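Local coordinates for protein chitinase (Jonesia denitrificans, PDB 5AA7) that probably cleaves chitin chains at internal beta-1,4 linkages as a multidomain chitinase, of which this copper-binding piece is the lytic polysaccharide monooxygenase (AA10) domain, at residues A76-S81 with W124-T129. Numbering follows the deposited sequence.
Sequences APHNTS and WNVSNT. With CU1 (copper (I) ion), chain C.
Thr80 and Val126 face each other as an antiparallel non-hydrogen-bonded pair, flanked by backbone bonds from Ser127 N to Asn79 O (2.8 Å) and from Ser81 N to Asn125 O (3.0 Å). They join strands 80-87 and 118-126 of the immunoglobulin-like beta-sandwich of an AA10 lytic polysaccharide monooxygenase, where the first begins and the second ends beside the copper site. Trp124 carries the side-chain contact. With CG anti to the backbone N (chi1 168°), the indole reaches out to Thr80 and the 76-78 loop, crossing the threonine at about a right angle. Trp124 NE1 donates to Thr80 OG1 at 2.8 Å, with the oxygen close to the indole plane. That hydroxyl spends its own proton on His78 O, so two consecutive hydrogen bonds tie the indole to the backbone of the copper ligand. At the far end of the indole, Ala76 O lies in the ring plane at its edge, 3.4 Å from Trp124 CH2. An alanine in place of Trp124 would probably leave Thr80 OG1 without its donor and open a gap beside the 76-78 loop. Ala76 O also accepts from His78 N, closing an inverse gamma turn centred on Pro77, and sits over one face of the imidazole. Val126 crosses that side chain obliquely, its CG1 3.8 Å from His78 CB, while Phe133 of strand 131-141 touches both residues. A water accepts from Asn79 N and Asn128 ND2, whereas Asn79 ND2 bonds to Gly99 O. With His1 completing the histidine brace, His78 NE2 holds copper(I) at 2.1 Å.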
# COMPACT_ATOMS: atom_id res chain seq x y z
N ALA A 76 -9.19 -11.14 -0.11
CA ALA A 76 -8.87 -12.46 0.41
C ALA A 76 -7.99 -12.25 1.62
O ALA A 76 -6.80 -12.02 1.47
CB ALA A 76 -8.15 -13.29 -0.64
N PRO A 77 -8.59 -12.30 2.82
CA PRO A 77 -7.88 -11.95 4.05
C PRO A 77 -6.99 -13.09 4.57
O PRO A 77 -7.33 -13.76 5.55
CB PRO A 77 -9.01 -11.65 5.03
CG PRO A 77 -10.12 -12.58 4.58
CD PRO A 77 -10.00 -12.64 3.07
N HIS A 78 -5.86 -13.29 3.92
CA HIS A 78 -4.93 -14.35 4.32
C HIS A 78 -4.42 -14.20 5.73
O HIS A 78 -4.25 -13.08 6.22
CB HIS A 78 -3.72 -14.34 3.42
CG HIS A 78 -4.07 -14.39 1.99
ND1 HIS A 78 -4.82 -15.42 1.45
CD2 HIS A 78 -3.79 -13.55 0.98
CE1 HIS A 78 -4.99 -15.20 0.16
NE2 HIS A 78 -4.36 -14.08 -0.15
N ASN A 79 -4.14 -15.33 6.37
CA ASN A 79 -3.42 -15.30 7.62
C ASN A 79 -2.15 -14.47 7.44
O ASN A 79 -1.45 -14.58 6.43
CB ASN A 79 -3.10 -16.71 8.10
CG ASN A 79 -4.34 -17.47 8.51
OD1 ASN A 79 -5.08 -17.96 7.66
ND2 ASN A 79 -4.59 -17.53 9.81
N THR A 80 -1.88 -13.64 8.44
CA THR A 80 -0.92 -12.54 8.28
C THR A 80 0.10 -12.59 9.39
O THR A 80 -0.24 -12.87 10.55
CB THR A 80 -1.67 -11.20 8.35
OG1 THR A 80 -2.61 -11.13 7.27
CG2 THR A 80 -0.72 -10.01 8.28
N SER A 81 1.36 -12.33 9.04
CA SER A 81 2.38 -12.14 10.06
C SER A 81 2.36 -10.67 10.50
O SER A 81 1.77 -10.33 11.53
CB SER A 81 3.75 -12.57 9.54
OG SER A 81 4.05 -11.95 8.30
N TRP A 124 2.24 -5.89 3.25
CA TRP A 124 1.40 -6.84 3.98
C TRP A 124 2.01 -8.22 3.81
O TRP A 124 2.00 -8.77 2.71
CB TRP A 124 -0.01 -6.80 3.39
CG TRP A 124 -0.92 -7.92 3.83
CD1 TRP A 124 -0.80 -8.70 4.95
CD2 TRP A 124 -2.09 -8.38 3.14
NE1 TRP A 124 -1.83 -9.61 5.00
CE2 TRP A 124 -2.64 -9.43 3.91
CE3 TRP A 124 -2.74 -7.99 1.96
CZ2 TRP A 124 -3.79 -10.11 3.52
CZ3 TRP A 124 -3.90 -8.66 1.58
CH2 TRP A 124 -4.41 -9.72 2.36
N ASN A 125 2.54 -8.78 4.89
CA ASN A 125 3.21 -10.07 4.81
C ASN A 125 2.27 -11.23 5.15
O ASN A 125 1.69 -11.26 6.24
CB ASN A 125 4.42 -10.11 5.75
CG ASN A 125 5.46 -9.09 5.40
OD1 ASN A 125 6.01 -9.10 4.30
ND2 ASN A 125 5.75 -8.20 6.34
N VAL A 126 2.13 -12.16 4.22
CA VAL A 126 1.26 -13.33 4.41
C VAL A 126 2.01 -14.39 5.22
O VAL A 126 3.16 -14.69 4.92
CB VAL A 126 0.81 -13.88 3.05
CG1 VAL A 126 -0.01 -15.15 3.21
CG2 VAL A 126 0.01 -12.81 2.29
N SER A 127 1.36 -14.97 6.23
CA SER A 127 2.07 -15.85 7.16
C SER A 127 2.32 -17.25 6.64
O SER A 127 3.20 -17.94 7.15
CB SER A 127 1.32 -15.93 8.49
OG SER A 127 0.09 -16.61 8.33
N ASN A 128 1.55 -17.68 5.63
CA ASN A 128 1.62 -19.05 5.14
C ASN A 128 2.05 -19.20 3.68
O ASN A 128 1.94 -20.28 3.09
CB ASN A 128 0.28 -19.78 5.37
CG ASN A 128 -0.91 -19.00 4.82
OD1 ASN A 128 -0.79 -18.20 3.89
ND2 ASN A 128 -2.09 -19.23 5.41
N THR A 129 2.54 -18.12 3.08
CA THR A 129 3.14 -18.16 1.75
C THR A 129 4.35 -17.27 1.80
O THR A 129 4.57 -16.61 2.81
CB THR A 129 2.21 -17.64 0.63
OG1 THR A 129 2.09 -16.21 0.73
CG2 THR A 129 0.83 -18.29 0.72
CU CU1 C . -4.50 -12.99 -1.89
O HOH W 1 -4.51 -17.67 4.45